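Local coordinates for protein mitochondrial edited mRNA stability factor 1 (Trypanosoma brucei, PDB 6NL1) that probably removes pyrophosphate from the 5' ends of mitochondrial mRNAs as a Nudix-family enzyme, and is named for stabilising edited transcripts, at residues M118-A123 / G241-L246; P198-L203 / V288-F293; W217-R222 / I235-P240. All coordinates share one frame; numbering follows the deposited sequence.

Contact 1: M118-A123 / G241-L246; sequences MREWAA and GKWTLL. With SO4 (sulfate ion), chain C.
Glu-120 and Trp-121, on helix 120-129, close on Trp-243 and Thr-244 in the loop that leads into helix 250-262 of the Nudix fold, joining an N-terminal part of the chain to that fold. Glu-120 lies across the Trp-243 indole. Its CB stands 3.7 Å from Trp-243 CE2, and its CG is a CH-pi donor 3.4 Å from the centroid of the Trp-243 six-membered ring, 13° off the ring normal. A bend at chi2 (90°) then turns the carboxylate steeply to that ring. Glu-120 OE1 takes the backbone N of Met-118 on its syn side at 2.8 Å, while OE2 bonds to the hydroxyl of Tyr-200, so both oxygens of this buried acid have hydrogen-bond partners. Trp-121 meets the loop differently: the edge of Trp-243 points at its face in an offset edge-to-face pair, five-membered centroids 5.2 Å apart and planes at 78°. A water connects the same two elements, accepting from Trp-243 NE1 at 2.8 Å and donating to the carbonyl O of Glu-120. Leu-246 CD2 adds an apolar touch near Trp-121 CD1. The indole N-H of Trp-121 supplies the direct polar link: NE1 reaches Thr-244 O at 2.7 Å, nearly along the C=O axis, with that oxygen lying in the indole plane.

Contact 2: P198-L203 / V288-F293; sequences PVYVRL and VPVRYF. With SO4 (sulfate ion), chain B.
Tyr-200 to Leu-203 pair in register with Val-290 to Phe-293 as parallel strands of the mixed sheet in the Nudix fold, their axes 4.5 Å apart at closest and 19° from parallel. Four backbone bonds alternate across them: Tyr-200 N to Pro-289 O, Arg-291 N to Tyr-200 O, Arg-202 N to Arg-291 O and Phe-293 N to Arg-202 O. Just before strand 290-296, Val-288 CG2 sits over the face of the Tyr-200 ring, 3.8 Å from its centroid, and Val-290 CG2 lies at the edge of the same ring. On the opposite face of the sheet Leu-203 CG meets Phe-293 CB at 4.0 Å, with helix 250-262 packed nearby. Arg-202 shares its face with Tyr-200, Val-290 and Tyr-292. The bend of its chain at chi2 (-63°) goes with a loop back over its own strand, where NH1 donates to Val-201 O at 2.9 Å. Its CB rests 3.6 Å from Tyr-292 CE1, its CG against Val-290 CG1. Arg-202, Val-288 and Tyr-292 all bind GDP in this protein; here a sulfate lies beside two of them, held weakly by Arg-202 NE and more closely by Tyr-292, whose OH donates to sulfate O3 at 2.7 Å.

Contact 3: W217-R222 / I235-P240; sequences WLMLRR and ISLKLP. With SO4 (sulfate ion), chain B.
The beta hairpin of strands 216-223 and 235-238, part of the mixed Nudix sheet, brings Leu-220 opposite Lys-238 and Arg-222 opposite Ser-236 as antiparallel hydrogen-bonded pairs, with Arg-221 and Leu-237 forming the non-hydrogen-bonded pair between them. Each hydrogen-bonded pair closes with two backbone N-H to O bonds. On the face of Arg-221 and Leu-237, Met-219 bends over so that its CE lies against the Leu-237 methyls, 3.6 Å from CD2. Arg-221 crosses Ile-235 at a slant, CB 3.7 Å from its CG2, and a water accepts from Arg-221 NE while donating to Ile-235 O; Arg-221 NH1 forms a salt bridge with Asp-330. On the other face Leu-220 CD1 meets Pro-240 CG, just past the strand, at 4.0 Å, and Lys-238 CD lies over one side of the Arg-222 guanidinium. Arg-222 NH2 gives a weak bond to Ser-236 OG at 3.0 Å, and Asn-224 binds both side chains. The Lys-238 chain starts with CG wedged between backbone N and carbonyl carbon (chi1 62°), and its two further bends bring NZ to Leu-239 O at 2.8 Å; Gly-241 O and a salt bridge to Glu-261 complete the grip. With Arg-222 NH1 only 4.8 Å from Lys-238 NZ, two like charges are neighbours, and Glu-261 probably offsets the cost of keeping the buried ammonium charged.

Overall arrangement
Contact 2 lies between the others, its centre 11 Å from contact 1 and 14 Å from contact 3, which are 18 Å apart. Strand 200-207 joins all three: Val-201 N is 2.9 Å from Lys-242 O of contact 1, Leu-203 N 2.9 Å from Pro-240 O of contact 3. Contact 3 runs directly into the loop of contact 1 at Pro-240 and Gly-241. Contact 2 holds Arg-202, Val-288 and Tyr-292 of the GDP site, and contacts 1 and 3 flank it: the Trp-121 side chain is about 4 Å from that of Val-288, and Lys-238 about 4 Å from Arg-202. One sulfate bridges contacts 2 and 3, taking Leu-239 N on O1 at 2.9 Å, consistent with a phosphate position, although it probably came from the crystallisation liquor.

Contact 1: M118-A123 / G241-L246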
# COMPACT_ATOMS: atom_id res chain seq x y z
N MET A 118 -4.88 -3.95 -0.30
CA MET A 118 -5.84 -3.68 -1.39
C MET A 118 -5.67 -4.70 -2.51
O MET A 118 -5.90 -4.38 -3.68
CB MET A 118 -5.66 -2.27 -1.97
CG MET A 118 -6.06 -1.10 -1.05
SD MET A 118 -7.76 -1.26 -0.47
CE MET A 118 -8.71 -1.20 -1.99
N ARG A 119 -5.23 -5.91 -2.17
CA ARG A 119 -5.11 -6.98 -3.17
C ARG A 119 -4.11 -6.64 -4.27
O ARG A 119 -4.23 -7.09 -5.41
CB ARG A 119 -6.48 -7.34 -3.76
CG ARG A 119 -7.42 -7.95 -2.70
CD ARG A 119 -8.77 -8.39 -3.30
NE ARG A 119 -8.63 -9.43 -4.33
CZ ARG A 119 -8.57 -10.74 -4.09
NH1 ARG A 119 -8.61 -11.21 -2.85
NH2 ARG A 119 -8.47 -11.59 -5.11
N GLU A 120 -3.13 -5.82 -3.90
CA GLU A 120 -2.03 -5.48 -4.80
C GLU A 120 -1.39 -6.72 -5.41
O GLU A 120 -1.14 -6.76 -6.61
CB GLU A 120 -0.96 -4.68 -4.04
CG GLU A 120 -1.40 -3.27 -3.68
CD GLU A 120 -2.09 -3.16 -2.32
OE1 GLU A 120 -2.51 -4.20 -1.74
OE2 GLU A 120 -2.22 -2.02 -1.84
N TRP A 121 -1.11 -7.73 -4.59
CA TRP A 121 -0.42 -8.93 -5.07
C TRP A 121 -1.37 -10.04 -5.52
O TRP A 121 -1.08 -10.75 -6.47
CB TRP A 121 0.65 -9.41 -4.06
CG TRP A 121 1.67 -8.33 -3.91
CD1 TRP A 121 2.58 -7.94 -4.85
CD2 TRP A 121 1.84 -7.46 -2.80
NE1 TRP A 121 3.31 -6.88 -4.38
CE2 TRP A 121 2.88 -6.56 -3.12
CE3 TRP A 121 1.22 -7.35 -1.54
CZ2 TRP A 121 3.32 -5.57 -2.25
CZ3 TRP A 121 1.66 -6.36 -0.67
CH2 TRP A 121 2.70 -5.48 -1.03
N ALA A 122 -2.51 -10.15 -4.86
CA ALA A 122 -3.56 -11.06 -5.31
C ALA A 122 -3.96 -10.76 -6.76
O ALA A 122 -4.07 -11.67 -7.59
CB ALA A 122 -4.78 -10.97 -4.38
N ALA A 123 -4.16 -9.48 -7.07
CA ALA A 123 -4.53 -9.07 -8.42
C ALA A 123 -3.41 -9.35 -9.43
O ALA A 123 -3.69 -9.72 -10.57
CB ALA A 123 -4.91 -7.58 -8.47
N GLY A 241 4.51 7.19 -4.20
CA GLY A 241 5.00 5.83 -4.13
C GLY A 241 3.87 4.85 -3.92
O GLY A 241 2.88 5.17 -3.28
N LYS A 242 4.02 3.66 -4.48
CA LYS A 242 2.98 2.64 -4.36
C LYS A 242 3.50 1.35 -3.74
O LYS A 242 3.70 1.30 -2.52
CB LYS A 242 2.35 2.37 -5.71
CG LYS A 242 1.57 3.54 -6.30
CD LYS A 242 0.92 3.09 -7.62
CE LYS A 242 0.31 4.23 -8.37
NZ LYS A 242 -0.28 3.76 -9.65
N TRP A 243 3.73 0.33 -4.56
CA TRP A 243 4.22 -0.96 -4.07
C TRP A 243 5.16 -1.67 -5.05
O TRP A 243 5.19 -1.36 -6.24
CB TRP A 243 3.04 -1.88 -3.71
CG TRP A 243 2.24 -2.33 -4.91
CD1 TRP A 243 2.49 -3.42 -5.71
CD2 TRP A 243 1.07 -1.70 -5.45
NE1 TRP A 243 1.54 -3.50 -6.71
CE2 TRP A 243 0.66 -2.46 -6.57
CE3 TRP A 243 0.32 -0.57 -5.09
CZ2 TRP A 243 -0.46 -2.12 -7.33
CZ3 TRP A 243 -0.80 -0.24 -5.84
CH2 TRP A 243 -1.17 -1.01 -6.96
N THR A 244 5.92 -2.63 -4.53
CA THR A 244 6.77 -3.48 -5.36
C THR A 244 5.95 -4.54 -6.09
O THR A 244 5.20 -5.29 -5.46
CB THR A 244 7.82 -4.23 -4.51
OG1 THR A 244 7.14 -4.98 -3.50
CG2 THR A 244 8.79 -3.26 -3.83
N LEU A 245 6.08 -4.60 -7.41
CA LEU A 245 5.56 -5.72 -8.18
C LEU A 245 6.37 -6.97 -7.85
O LEU A 245 7.49 -6.87 -7.33
CB LEU A 245 5.65 -5.42 -9.69
CG LEU A 245 4.90 -4.18 -10.19
CD1 LEU A 245 5.32 -3.80 -11.60
CD2 LEU A 245 3.41 -4.41 -10.12
N LEU A 246 5.81 -8.14 -8.12
CA LEU A 246 6.58 -9.37 -7.96
C LEU A 246 7.87 -9.25 -8.77
O LEU A 246 7.85 -8.76 -9.90
CB LEU A 246 5.76 -10.58 -8.42
CG LEU A 246 4.50 -10.90 -7.61
CD1 LEU A 246 3.71 -12.04 -8.23
CD2 LEU A 246 4.86 -11.23 -6.17
S SO4 C . -8.76 -9.28 -8.13
O1 SO4 C . -10.17 -9.54 -8.40
O2 SO4 C . -8.12 -8.78 -9.34
O3 SO4 C . -8.64 -8.27 -7.07
O4 SO4 C . -8.11 -10.51 -7.69
O HOH W 1 1.33 -6.02 -7.86

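Contact 2: P198-L203 / V288-F293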
# COMPACT_ATOMS: atom_id res chain seq x y z
N PRO A 198 7.63 -8.38 -0.49
CA PRO A 198 6.82 -7.34 -1.14
C PRO A 198 6.43 -6.31 -0.10
O PRO A 198 6.04 -6.67 1.00
CB PRO A 198 5.57 -8.09 -1.61
CG PRO A 198 5.95 -9.53 -1.61
CD PRO A 198 6.96 -9.69 -0.50
N VAL A 199 6.56 -5.03 -0.45
CA VAL A 199 6.28 -3.96 0.50
C VAL A 199 5.66 -2.78 -0.23
O VAL A 199 5.69 -2.71 -1.45
CB VAL A 199 7.58 -3.47 1.18
CG1 VAL A 199 8.20 -4.58 2.04
CG2 VAL A 199 8.57 -2.99 0.11
N TYR A 200 5.10 -1.86 0.54
CA TYR A 200 4.79 -0.53 0.02
C TYR A 200 6.10 0.25 -0.04
O TYR A 200 7.02 0.01 0.74
CB TYR A 200 3.82 0.18 0.97
CG TYR A 200 2.37 -0.25 0.86
CD1 TYR A 200 1.42 0.20 1.77
CD2 TYR A 200 1.94 -1.07 -0.18
CE1 TYR A 200 0.09 -0.17 1.67
CE2 TYR A 200 0.60 -1.45 -0.30
CZ TYR A 200 -0.32 -0.99 0.63
OH TYR A 200 -1.64 -1.36 0.54
N VAL A 201 6.18 1.18 -0.98
CA VAL A 201 7.34 2.06 -1.07
C VAL A 201 6.89 3.50 -1.11
O VAL A 201 5.83 3.82 -1.65
CB VAL A 201 8.21 1.76 -2.32
CG1 VAL A 201 8.84 0.39 -2.20
CG2 VAL A 201 7.38 1.90 -3.63
N ARG A 202 7.69 4.37 -0.51
CA ARG A 202 7.44 5.80 -0.56
C ARG A 202 8.75 6.46 -0.96
O ARG A 202 9.79 6.23 -0.35
CB ARG A 202 6.95 6.31 0.80
CG ARG A 202 5.59 5.79 1.24
CD ARG A 202 4.46 6.22 0.28
NE ARG A 202 3.16 5.75 0.75
CZ ARG A 202 2.59 4.61 0.36
NH1 ARG A 202 3.19 3.80 -0.51
NH2 ARG A 202 1.40 4.26 0.85
N LEU A 203 8.72 7.24 -2.03
CA LEU A 203 9.89 7.98 -2.45
C LEU A 203 9.65 9.43 -2.07
O LEU A 203 8.95 10.16 -2.77
CB LEU A 203 10.14 7.84 -3.96
CG LEU A 203 11.62 7.89 -4.39
CD1 LEU A 203 11.80 7.74 -5.91
CD2 LEU A 203 12.28 9.17 -3.90
N VAL A 288 1.38 -4.11 5.69
CA VAL A 288 2.72 -4.48 5.24
C VAL A 288 3.73 -3.41 5.62
O VAL A 288 3.37 -2.26 5.89
CB VAL A 288 2.77 -4.69 3.71
CG1 VAL A 288 1.87 -5.85 3.30
CG2 VAL A 288 2.38 -3.40 2.99
N PRO A 289 5.02 -3.79 5.65
CA PRO A 289 6.06 -2.78 5.84
C PRO A 289 6.05 -1.74 4.71
O PRO A 289 5.69 -2.01 3.57
CB PRO A 289 7.36 -3.61 5.78
CG PRO A 289 6.93 -5.02 6.17
CD PRO A 289 5.56 -5.16 5.55
N VAL A 290 6.44 -0.53 5.07
CA VAL A 290 6.63 0.54 4.12
C VAL A 290 8.12 0.89 4.07
O VAL A 290 8.72 1.20 5.10
CB VAL A 290 5.83 1.79 4.53
CG1 VAL A 290 6.04 2.89 3.53
CG2 VAL A 290 4.32 1.45 4.66
N ARG A 291 8.72 0.83 2.88
CA ARG A 291 10.12 1.20 2.70
C ARG A 291 10.23 2.62 2.16
O ARG A 291 9.56 2.99 1.19
CB ARG A 291 10.82 0.23 1.75
CG ARG A 291 10.95 -1.16 2.30
CD ARG A 291 12.38 -1.61 2.21
NE ARG A 291 12.79 -2.37 3.39
CZ ARG A 291 13.96 -2.98 3.51
NH1 ARG A 291 14.85 -2.91 2.52
NH2 ARG A 291 14.25 -3.65 4.62
N TYR A 292 11.09 3.40 2.80
CA TYR A 292 11.23 4.81 2.49
C TYR A 292 12.52 5.11 1.74
O TYR A 292 13.54 4.43 1.92
CB TYR A 292 11.15 5.65 3.77
CG TYR A 292 9.75 5.71 4.31
CD1 TYR A 292 8.87 6.71 3.90
CD2 TYR A 292 9.27 4.73 5.18
CE1 TYR A 292 7.56 6.76 4.36
CE2 TYR A 292 7.96 4.77 5.65
CZ TYR A 292 7.11 5.78 5.24
OH TYR A 292 5.82 5.83 5.70
N PHE A 293 12.45 6.13 0.90
CA PHE A 293 13.58 6.65 0.15
C PHE A 293 13.47 8.17 0.19
O PHE A 293 12.37 8.69 0.37
CB PHE A 293 13.53 6.17 -1.30
CG PHE A 293 13.57 4.68 -1.45
CD1 PHE A 293 14.77 4.03 -1.74
CD2 PHE A 293 12.42 3.91 -1.29
CE1 PHE A 293 14.83 2.65 -1.88
CE2 PHE A 293 12.46 2.53 -1.42
CZ PHE A 293 13.66 1.89 -1.71
S SO4 B . 3.32 7.98 3.91
O1 SO4 B . 3.23 8.36 2.50
O2 SO4 B . 2.64 6.69 4.05
O3 SO4 B . 4.70 7.87 4.36
O4 SO4 B . 2.66 8.99 4.73

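Contact 3: W217-R222 / I235-P240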
# COMPACT_ATOMS: atom_id res chain seq x y z
N TRP A 217 8.30 18.56 1.48
CA TRP A 217 8.04 17.26 0.88
C TRP A 217 6.87 17.36 -0.10
O TRP A 217 5.85 17.99 0.19
CB TRP A 217 7.70 16.22 1.96
CG TRP A 217 8.78 16.07 2.98
CD1 TRP A 217 8.85 16.69 4.20
CD2 TRP A 217 9.96 15.26 2.87
NE1 TRP A 217 10.01 16.31 4.85
CE2 TRP A 217 10.71 15.44 4.06
CE3 TRP A 217 10.47 14.41 1.87
CZ2 TRP A 217 11.93 14.79 4.28
CZ3 TRP A 217 11.68 13.76 2.10
CH2 TRP A 217 12.40 13.97 3.29
N LEU A 218 7.03 16.74 -1.27
CA LEU A 218 5.93 16.64 -2.22
C LEU A 218 4.88 15.66 -1.72
O LEU A 218 5.20 14.52 -1.39
CB LEU A 218 6.46 16.18 -3.58
CG LEU A 218 5.49 16.29 -4.75
CD1 LEU A 218 5.19 17.75 -5.01
CD2 LEU A 218 6.07 15.63 -5.99
N MET A 219 3.62 16.09 -1.65
CA MET A 219 2.56 15.22 -1.17
C MET A 219 1.33 15.20 -2.09
O MET A 219 1.07 16.16 -2.81
CB MET A 219 2.15 15.66 0.24
CG MET A 219 3.34 15.68 1.20
SD MET A 219 2.84 15.57 2.91
CE MET A 219 1.52 16.75 2.95
N LEU A 220 0.60 14.08 -2.05
CA LEU A 220 -0.64 13.92 -2.80
C LEU A 220 -1.72 13.46 -1.84
O LEU A 220 -1.43 13.02 -0.73
CB LEU A 220 -0.51 12.84 -3.88
CG LEU A 220 0.53 12.96 -4.99
CD1 LEU A 220 1.77 12.17 -4.62
CD2 LEU A 220 -0.06 12.44 -6.32
N ARG A 221 -2.98 13.53 -2.28
CA ARG A 221 -4.08 12.98 -1.51
C ARG A 221 -4.84 11.97 -2.36
O ARG A 221 -5.50 12.33 -3.33
CB ARG A 221 -5.00 14.09 -1.02
CG ARG A 221 -4.29 15.06 -0.04
CD ARG A 221 -5.25 16.09 0.52
NE ARG A 221 -6.17 15.50 1.50
CZ ARG A 221 -7.26 16.14 1.92
NH1 ARG A 221 -7.54 17.35 1.47
NH2 ARG A 221 -8.07 15.57 2.80
N ARG A 222 -4.72 10.70 -1.99
CA ARG A 222 -5.33 9.63 -2.75
C ARG A 222 -6.72 9.32 -2.22
O ARG A 222 -6.92 9.15 -1.02
CB ARG A 222 -4.46 8.37 -2.67
CG ARG A 222 -4.94 7.19 -3.54
CD ARG A 222 -4.18 5.92 -3.17
NE ARG A 222 -4.40 5.58 -1.76
CZ ARG A 222 -3.52 4.97 -0.97
NH1 ARG A 222 -2.33 4.60 -1.44
NH2 ARG A 222 -3.83 4.72 0.29
N ILE A 235 -9.47 9.38 2.46
CA ILE A 235 -8.48 10.09 1.64
C ILE A 235 -7.12 10.03 2.31
O ILE A 235 -6.97 10.51 3.42
CB ILE A 235 -8.88 11.58 1.43
CG1 ILE A 235 -10.31 11.68 0.90
CG2 ILE A 235 -7.89 12.29 0.47
CD1 ILE A 235 -10.79 13.11 0.68
N SER A 236 -6.13 9.44 1.64
CA SER A 236 -4.79 9.31 2.22
C SER A 236 -3.87 10.44 1.77
O SER A 236 -3.61 10.59 0.57
CB SER A 236 -4.15 7.97 1.80
OG SER A 236 -4.95 6.85 2.16
N LEU A 237 -3.39 11.23 2.72
CA LEU A 237 -2.33 12.20 2.46
C LEU A 237 -1.03 11.41 2.46
O LEU A 237 -0.73 10.73 3.43
CB LEU A 237 -2.29 13.27 3.55
CG LEU A 237 -1.14 14.28 3.51
CD1 LEU A 237 -1.30 15.22 2.33
CD2 LEU A 237 -1.08 15.07 4.83
N LYS A 238 -0.26 11.49 1.38
CA LYS A 238 0.88 10.59 1.25
C LYS A 238 2.04 11.23 0.50
O LYS A 238 1.85 12.11 -0.32
CB LYS A 238 0.45 9.30 0.53
CG LYS A 238 -0.06 9.54 -0.91
CD LYS A 238 -0.72 8.30 -1.54
CE LYS A 238 0.21 7.08 -1.63
NZ LYS A 238 1.45 7.33 -2.44
N LEU A 239 3.25 10.77 0.81
CA LEU A 239 4.39 10.89 -0.08
C LEU A 239 4.10 10.05 -1.34
O LEU A 239 3.27 9.15 -1.31
CB LEU A 239 5.67 10.38 0.61
CG LEU A 239 6.05 11.02 1.96
CD1 LEU A 239 7.34 10.42 2.55
CD2 LEU A 239 6.18 12.52 1.81
N PRO A 240 4.76 10.37 -2.46
CA PRO A 240 4.58 9.57 -3.68
C PRO A 240 5.06 8.14 -3.46
O PRO A 240 5.94 7.92 -2.63
CB PRO A 240 5.51 10.25 -4.70
CG PRO A 240 5.70 11.66 -4.17
CD PRO A 240 5.65 11.53 -2.67
S SO4 B . 3.32 7.98 3.91
O1 SO4 B . 3.23 8.36 2.50
O2 SO4 B . 2.64 6.69 4.05
O3 SO4 B . 4.70 7.87 4.36
O4 SO4 B . 2.66 8.99 4.73
O HOH W 2 -6.17 13.31 3.40